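Local coordinates for protein ribonucleoside triphosphate reductase (PDB 1L1L) that catalyses the adenosylcobalamin-dependent reduction of ribonucleoside triphosphates to 2'-deoxyribonucleotides as a monomeric, allosterically regulated class II ribonucleotide reductase, at residues E423-P426 and L427-E430; A514-M517 and V518-L521; G624-S627 and I628-F632; G658-V661 and E662-R666. All blocks are in the same frame, centred on the assembly; numbering follows the deposited sequence.

Contact 1 (E423-P426 and L427-E430); sequences EVFP and LIAE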
# COMPACT_ATOMS: atom_id res chain seq x y z
N GLU A 423 -5.13 -9.39 -6.44
CA GLU A 423 -4.50 -9.25 -7.74
C GLU A 423 -4.55 -10.50 -8.63
O GLU A 423 -4.28 -11.62 -8.19
CB GLU A 423 -3.05 -8.81 -7.56
CG GLU A 423 -2.44 -8.22 -8.82
CD GLU A 423 -1.49 -7.07 -8.51
OE1 GLU A 423 -0.54 -7.28 -7.72
OE2 GLU A 423 -1.69 -5.96 -9.05
N VAL A 424 -4.91 -10.26 -9.89
CA VAL A 424 -5.00 -11.31 -10.88
C VAL A 424 -4.03 -11.05 -12.02
O VAL A 424 -3.83 -9.90 -12.45
CB VAL A 424 -6.44 -11.41 -11.43
CG1 VAL A 424 -6.52 -12.47 -12.53
CG2 VAL A 424 -7.39 -11.77 -10.28
N PHE A 425 -3.38 -12.11 -12.48
CA PHE A 425 -2.43 -12.03 -13.58
C PHE A 425 -3.06 -12.82 -14.73
O PHE A 425 -2.86 -14.03 -14.85
CB PHE A 425 -1.09 -12.67 -13.18
CG PHE A 425 -0.48 -12.11 -11.93
CD1 PHE A 425 -0.13 -10.77 -11.84
CD2 PHE A 425 -0.23 -12.94 -10.83
CE1 PHE A 425 0.47 -10.26 -10.67
CE2 PHE A 425 0.36 -12.44 -9.67
CZ PHE A 425 0.71 -11.09 -9.59
N PRO A 426 -3.84 -12.14 -15.58
CA PRO A 426 -4.54 -12.73 -16.73
C PRO A 426 -3.73 -13.73 -17.56
O PRO A 426 -4.17 -14.87 -17.75
CB PRO A 426 -4.95 -11.51 -17.54
CG PRO A 426 -5.29 -10.51 -16.47
CD PRO A 426 -4.16 -10.70 -15.46
N LEU A 427 -2.56 -13.32 -18.05
CA LEU A 427 -1.74 -14.22 -18.85
C LEU A 427 -1.40 -15.51 -18.12
O LEU A 427 -1.56 -16.61 -18.66
CB LEU A 427 -0.45 -13.52 -19.28
CG LEU A 427 0.42 -14.27 -20.29
CD1 LEU A 427 -0.41 -14.64 -21.52
CD2 LEU A 427 1.61 -13.40 -20.70
N ILE A 428 -0.94 -15.39 -16.88
CA ILE A 428 -0.57 -16.55 -16.09
C ILE A 428 -1.76 -17.44 -15.72
O ILE A 428 -1.66 -18.68 -15.77
CB ILE A 428 0.18 -16.13 -14.81
CG1 ILE A 428 1.45 -15.36 -15.21
CG2 ILE A 428 0.54 -17.35 -13.98
CD1 ILE A 428 2.22 -14.80 -14.04
N ALA A 429 -2.87 -16.84 -15.35
CA ALA A 429 -4.05 -17.63 -14.99
C ALA A 429 -4.46 -18.49 -16.19
O ALA A 429 -4.76 -19.67 -16.04
CB ALA A 429 -5.19 -16.71 -14.58
N GLU A 430 -4.46 -17.89 -17.37
CA GLU A 430 -4.83 -18.58 -18.61
C GLU A 430 -3.86 -19.72 -18.92
O GLU A 430 -4.29 -20.81 -19.30
CB GLU A 430 -4.85 -17.59 -19.78
CG GLU A 430 -5.98 -16.58 -19.71
CD GLU A 430 -6.00 -15.65 -20.91
OE1 GLU A 430 -7.08 -15.13 -21.23
OE2 GLU A 430 -4.93 -15.43 -21.52

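Contact 2 (A514-M517 and V518-L521); sequences AIKM and VDQL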
# COMPACT_ATOMS: atom_id res chain seq x y z
N ALA A 514 -9.08 -5.24 -27.10
CA ALA A 514 -8.79 -5.03 -25.68
C ALA A 514 -10.02 -4.62 -24.87
O ALA A 514 -10.21 -5.05 -23.73
CB ALA A 514 -7.70 -3.99 -25.51
N ILE A 515 -10.86 -3.78 -25.46
CA ILE A 515 -12.07 -3.33 -24.79
C ILE A 515 -12.96 -4.50 -24.38
O ILE A 515 -13.43 -4.58 -23.24
CB ILE A 515 -12.88 -2.39 -25.71
CG1 ILE A 515 -12.07 -1.13 -26.00
CG2 ILE A 515 -14.21 -2.06 -25.08
CD1 ILE A 515 -12.72 -0.20 -27.01
N LYS A 516 -13.19 -5.41 -25.31
CA LYS A 516 -14.03 -6.56 -25.04
C LYS A 516 -13.48 -7.47 -23.94
O LYS A 516 -14.20 -7.85 -23.03
CB LYS A 516 -14.26 -7.39 -26.31
CG LYS A 516 -15.31 -8.46 -26.13
CD LYS A 516 -16.62 -7.83 -25.67
CE LYS A 516 -17.64 -8.88 -25.26
NZ LYS A 516 -18.89 -8.24 -24.75
N MET A 517 -12.20 -7.81 -24.04
CA MET A 517 -11.61 -8.68 -23.03
C MET A 517 -11.63 -8.08 -21.62
O MET A 517 -11.92 -8.80 -20.66
CB MET A 517 -10.20 -9.13 -23.44
CG MET A 517 -9.33 -8.12 -24.16
SD MET A 517 -8.10 -8.93 -25.27
CE MET A 517 -6.92 -9.57 -24.11
N VAL A 518 -11.37 -6.79 -21.48
CA VAL A 518 -11.39 -6.21 -20.13
C VAL A 518 -12.83 -5.98 -19.67
O VAL A 518 -13.14 -6.15 -18.49
CB VAL A 518 -10.59 -4.88 -20.03
CG1 VAL A 518 -9.15 -5.11 -20.45
CG2 VAL A 518 -11.24 -3.80 -20.87
N ASP A 519 -13.71 -5.63 -20.61
CA ASP A 519 -15.10 -5.41 -20.27
C ASP A 519 -15.79 -6.68 -19.74
O ASP A 519 -16.62 -6.61 -18.84
CB ASP A 519 -15.85 -4.87 -21.49
CG ASP A 519 -17.32 -4.60 -21.20
OD1 ASP A 519 -17.60 -3.72 -20.36
OD2 ASP A 519 -18.18 -5.26 -21.81
N GLN A 520 -15.46 -7.83 -20.31
CA GLN A 520 -16.08 -9.08 -19.86
C GLN A 520 -15.62 -9.46 -18.46
O GLN A 520 -16.37 -10.02 -17.67
CB GLN A 520 -15.75 -10.23 -20.82
CG GLN A 520 -16.20 -9.99 -22.24
CD GLN A 520 -16.03 -11.21 -23.09
OE1 GLN A 520 -14.94 -11.81 -23.15
NE2 GLN A 520 -17.10 -11.61 -23.77
N LEU A 521 -14.36 -9.15 -18.17
CA LEU A 521 -13.81 -9.45 -16.86
C LEU A 521 -14.47 -8.54 -15.82
O LEU A 521 -14.78 -8.98 -14.72
CB LEU A 521 -12.29 -9.25 -16.89
CG LEU A 521 -11.60 -10.18 -17.90
CD1 LEU A 521 -10.13 -9.83 -18.05
CD2 LEU A 521 -11.78 -11.61 -17.43

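Contact 3 (G624-S627 and I628-F632); sequences GTVS and IAEQF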
# COMPACT_ATOMS: atom_id res chain seq x y z
N GLY A 624 11.56 2.99 -20.78
CA GLY A 624 12.32 4.15 -21.20
C GLY A 624 11.99 4.65 -22.59
O GLY A 624 12.26 5.81 -22.91
N THR A 625 11.38 3.80 -23.42
CA THR A 625 11.06 4.20 -24.78
C THR A 625 9.60 4.57 -25.02
O THR A 625 9.28 5.12 -26.07
CB THR A 625 11.45 3.11 -25.81
OG1 THR A 625 10.57 1.98 -25.68
CG2 THR A 625 12.88 2.66 -25.58
N VAL A 626 8.73 4.27 -24.06
CA VAL A 626 7.31 4.59 -24.21
C VAL A 626 7.04 6.08 -24.01
O VAL A 626 7.35 6.65 -22.96
CB VAL A 626 6.44 3.79 -23.23
CG1 VAL A 626 4.97 4.13 -23.44
CG2 VAL A 626 6.67 2.31 -23.43
N SER A 627 6.45 6.72 -25.02
CA SER A 627 6.18 8.15 -24.93
C SER A 627 5.24 8.50 -23.79
O SER A 627 4.40 7.70 -23.39
CB SER A 627 5.58 8.65 -26.25
OG SER A 627 4.22 8.28 -26.35
N ILE A 628 5.37 9.71 -23.27
CA ILE A 628 4.51 10.14 -22.18
C ILE A 628 3.06 10.14 -22.67
O ILE A 628 2.15 9.74 -21.95
CB ILE A 628 4.92 11.55 -21.67
CG1 ILE A 628 4.05 11.95 -20.48
CG2 ILE A 628 4.84 12.57 -22.80
CD1 ILE A 628 4.43 13.29 -19.87
N ALA A 629 2.84 10.55 -23.92
CA ALA A 629 1.49 10.57 -24.48
C ALA A 629 0.85 9.19 -24.46
O ALA A 629 -0.33 9.04 -24.14
CB ALA A 629 1.52 11.11 -25.91
N GLU A 630 1.63 8.17 -24.79
CA GLU A 630 1.10 6.81 -24.80
C GLU A 630 0.80 6.28 -23.40
O GLU A 630 -0.13 5.50 -23.21
CB GLU A 630 2.04 5.84 -25.52
CG GLU A 630 1.38 4.49 -25.76
CD GLU A 630 2.29 3.50 -26.44
OE1 GLU A 630 3.21 3.94 -27.18
OE2 GLU A 630 2.08 2.28 -26.25
N GLN A 631 1.61 6.67 -22.42
CA GLN A 631 1.37 6.21 -21.06
C GLN A 631 0.05 6.78 -20.54
O GLN A 631 -0.72 6.08 -19.90
CB GLN A 631 2.54 6.63 -20.15
CG GLN A 631 3.83 5.89 -20.47
CD GLN A 631 4.98 6.24 -19.54
OE1 GLN A 631 4.91 6.00 -18.33
NE2 GLN A 631 6.04 6.80 -20.10
N PHE A 632 -0.21 8.06 -20.82
CA PHE A 632 -1.47 8.68 -20.40
C PHE A 632 -2.64 7.92 -21.04
O PHE A 632 -3.60 7.54 -20.35
CB PHE A 632 -1.52 10.15 -20.85
CG PHE A 632 -1.08 11.12 -19.80
CD1 PHE A 632 -2.00 11.65 -18.90
CD2 PHE A 632 0.25 11.52 -19.72
CE1 PHE A 632 -1.60 12.59 -17.93
CE2 PHE A 632 0.65 12.46 -18.76
CZ PHE A 632 -0.27 12.99 -17.87

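Contact 4 (G658-V661 and E662-R666); sequences GDQV and ESLLR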
# COMPACT_ATOMS: atom_id res chain seq x y z
N GLY A 658 9.17 16.95 -20.95
CA GLY A 658 8.61 17.80 -19.91
C GLY A 658 7.68 18.88 -20.44
O GLY A 658 6.80 19.37 -19.74
N ASP A 659 7.89 19.25 -21.70
CA ASP A 659 7.09 20.28 -22.36
C ASP A 659 5.69 19.78 -22.63
O ASP A 659 4.83 20.55 -23.05
CB ASP A 659 7.74 20.67 -23.69
CG ASP A 659 9.14 21.21 -23.51
OD1 ASP A 659 9.28 22.35 -23.01
OD2 ASP A 659 10.10 20.48 -23.84
N GLN A 660 5.46 18.49 -22.39
CA GLN A 660 4.16 17.90 -22.65
C GLN A 660 3.33 17.61 -21.41
O GLN A 660 2.14 17.33 -21.51
CB GLN A 660 4.32 16.60 -23.43
CG GLN A 660 4.93 16.75 -24.80
CD GLN A 660 5.13 15.40 -25.46
OE1 GLN A 660 4.19 14.61 -25.58
NE2 GLN A 660 6.35 15.12 -25.88
N VAL A 661 3.94 17.69 -20.23
CA VAL A 661 3.25 17.40 -18.98
C VAL A 661 1.98 18.23 -18.74
O VAL A 661 0.92 17.67 -18.46
CB VAL A 661 4.20 17.58 -17.76
CG1 VAL A 661 3.45 17.31 -16.46
CG2 VAL A 661 5.39 16.64 -17.89
N GLU A 662 2.08 19.55 -18.85
CA GLU A 662 0.92 20.40 -18.62
C GLU A 662 -0.17 20.11 -19.65
O GLU A 662 -1.35 20.05 -19.31
CB GLU A 662 1.29 21.89 -18.70
CG GLU A 662 0.27 22.79 -18.00
CD GLU A 662 0.10 24.15 -18.65
OE1 GLU A 662 1.12 24.87 -18.82
OE2 GLU A 662 -1.05 24.50 -18.98
N SER A 663 0.24 19.91 -20.90
CA SER A 663 -0.67 19.64 -22.01
C SER A 663 -1.47 18.35 -21.81
O SER A 663 -2.69 18.33 -22.03
CB SER A 663 0.12 19.51 -23.32
OG SER A 663 1.02 20.58 -23.50
N LEU A 664 -0.78 17.29 -21.42
CA LEU A 664 -1.45 16.01 -21.22
C LEU A 664 -2.35 16.03 -20.00
O LEU A 664 -3.42 15.43 -20.01
CB LEU A 664 -0.42 14.88 -21.14
CG LEU A 664 0.18 14.60 -22.53
CD1 LEU A 664 1.51 13.85 -22.40
CD2 LEU A 664 -0.83 13.82 -23.36
N LEU A 665 -1.93 16.71 -18.93
CA LEU A 665 -2.78 16.79 -17.75
C LEU A 665 -4.09 17.47 -18.13
O LEU A 665 -5.18 17.06 -17.72
CB LEU A 665 -2.07 17.58 -16.63
CG LEU A 665 -0.93 16.83 -15.94
CD1 LEU A 665 -0.08 17.79 -15.10
CD2 LEU A 665 -1.52 15.71 -15.08
N ARG A 666 -4.00 18.52 -18.94
CA ARG A 666 -5.20 19.22 -19.37
C ARG A 666 -6.03 18.32 -20.27
O ARG A 666 -7.25 18.20 -20.12
CB ARG A 666 -4.85 20.52 -20.11
CG ARG A 666 -4.14 21.56 -19.25
CD ARG A 666 -4.32 22.97 -19.83
NE ARG A 666 -4.03 23.02 -21.26
CZ ARG A 666 -2.81 22.94 -21.78
NH1 ARG A 666 -1.75 22.82 -21.00
NH2 ARG A 666 -2.65 22.99 -23.10
O HOH W 1 4.64 20.71 -19.23

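Contact 1 (E423-P426 and L427-E430)
Phe-425 and Ile-428 meet just where strand 421-424 hands over to helix 426-431, with the CB of Phe-425 resting 4.0 Å from the CD1 of Ile-428. It is the root of the aromatic side chain that touches. The phenylalanine CG lies opposite its own carbonyl carbon (chi1 -55°), and the ring is thereby carried off from the new helix toward Val-553 and Ala-557 of helix 551-557. Ile-428 reaches back with its CG1 branch, extended to CD1 (chi2 175°), and the methyl approaches the ring obliquely; the Ile-428 side chain also packs on Ala-557. Pro-426 occupies the first helical position, and its pyrrolidine faces Trp-480. The Leu-427 side chain touches Asp-479 and Thr-483, both of helix 477-485. Beneath the side chains, Ala-429 N donates to Phe-425 O at 2.9 Å and Glu-430 N to Pro-426 O at 3.1 Å, closing the first turn. The chain of Glu-430 runs extended past that second carbonyl, its CG 3.2 Å from Pro-426 O, and its carboxylate goes on to a salt bridge with Arg-484. This is a helix N-terminus with Phe-425 as N-cap and proline at N1, a common place for a residue lacking an N-H, here forming a strand-to-helix junction, consistent with the 10-stranded alpha-beta barrel of this enzyme.

Contact 2 (A514-M517 and V518-L521)
Lys-516 and Gln-520, one turn apart on the long helix 512-536, touch alongside three alpha-helical i to i+4 bonds of the backbone. Val-518 N donates to Ala-514 O at 3.1 Å, Asp-519 N to Ile-515 O at 2.8 Å, and Gln-520 N to Lys-516 O at 3.0 Å. The carbonyl oxygens are also sheltered by carbon: both methyls of Val-518 rest on Ala-514 O, with CG2 shared by Ile-515 O, while CG and CD1 of Leu-521 cover Met-517 O. Among the side chains, Asp-519 holds its CG anti to the backbone N (chi1 -179°), and its OD1 finds a salt bridge with Arg-389, with Lys-523 a weaker and longer partner. The other oxygen, OD2, stands 4.2 Å from Lys-516 NZ, too far for a salt bridge, although the opposite charges would probably still attract. Apolar faces of the turn pack on neighbours: Met-517 and Leu-521 on Trp-480 of helix 477-485, and Ile-515 and Val-518 on Tyr-641 of helix 628-641. The lysine bends at chi2 (56°) and crosses the extended glutamine obliquely, so that it is a methylene and not the ammonium that comes closest to the amide, Lys-516 CE lying 3.2 Å from Gln-520 NE2.

Contact 3 (G624-S627 and I628-F632)
With its OG turned between the backbone N and the carbonyl carbon (chi1 77°), Ser-627 faces the start of helix 628-641 and takes the N-H of Glu-630, Glu-630 N to Ser-627 OG being 3.0 Å. Gln-631 sets CG opposite its own carbonyl carbon (chi1 -68°) and then runs extended, which carries its amide back along the incoming loop to Val-626. There Gln-631 NE2 donates to Val-626 O at 3.1 Å, from well above the carbonyl plane and along a bent N-H line (141°). The same amide nitrogen also donates to Thr-652 O, tying the loop, the helix and strand 650-653 together. Ser-627 is thus a classical N-cap, and its own carbonyl opens the helical ladder by accepting from Gln-631 N at 3.1 Å. The sequence Ser-x-x-Glu would suit a capping box, but the carboxylate of Glu-630 forms a salt bridge with Arg-488 instead. A further end-of-helix donor, Ile-628 N, is taken by the carboxylate of Glu-657. Val-626 and Gln-631, at N' and N4, flank the cap through an apolar contact of their carbons: Val-626 CG1 lies 3.6 Å from Gln-631 CG; the valine side chain crosses that of Glu-630 at about a right angle, with CG1 4.0 Å from Glu-630 CB. Ile-628 and Phe-632, on another face of this turn, pack against Ile-651 of strand 650-653 and against helix 661-667, so the capped end lies over that strand beside the shorter helix.

Contact 4 (G658-V661 and E662-R666)
The opening turn of helix 661-667 is built here, with Val-661 and Leu-665 packed one turn apart on its inner side. Their side chains lie side by side and point the same way, Val-661 CG1 coming within 3.8 Å of Leu-665 CD1. Val-661 places CG1 anti to its backbone N (chi1 179°), on the carbonyl side, where it can meet the leucine, whose CG in turn sits 3.2 Å from Val-661 O. One residue earlier, Leu-664 brings CD1 to 4.1 Å from Gln-660 CB. The regular backbone ladder begins with Leu-664 N donating to Gln-660 O at 2.9 Å and Leu-665 N to Val-661 O at 3.0 Å. Before that the turn is hydrated: a water gives a hydrogen to Gly-658 O at 2.6 Å and accepts from Glu-662 N at 2.8 Å, standing in the place of the direct i to i+4 bond, while Val-661 N makes a weak bond to the same glycine carbonyl. Further along, Glu-662 bends at its second torsion and its OE2 pairs with Arg-666 NH1 at 2.7 Å, a short i to i+4 salt bridge on a side of the helix that also meets a crystal neighbour. Leu-664 and Gln-660 face helix 628-641; Val-661 settles on Leu-677 and Leu-665 on Thr-675, both of strand 674-679, and Glu-662, Leu-665 and Arg-666 border Tyr-363 of helix 363-373.

Contacts 3 and 4 form a direct pair, their centres 12 Å apart: Phe-632 CE2 lies 3.6 Å from Leu-664 CB, and Ile-628 CG2 is 3.6 Å from Leu-664 CD1. Contacts 1 and 2, with centres 14 Å apart, do not touch but share neighbours, since both pack on Trp-480 of helix 477-485 and on Leu-436 of helix 436-450. Helix 628-641 joins the two pairs, starting at contact 3 and reaching contact 2 through Phe-637 and Tyr-641. Contact 1 follows closely in sequence after Cys-419, disulfide-bonded to Cys-119, a pair that probably supplies the reducing electrons at the active site.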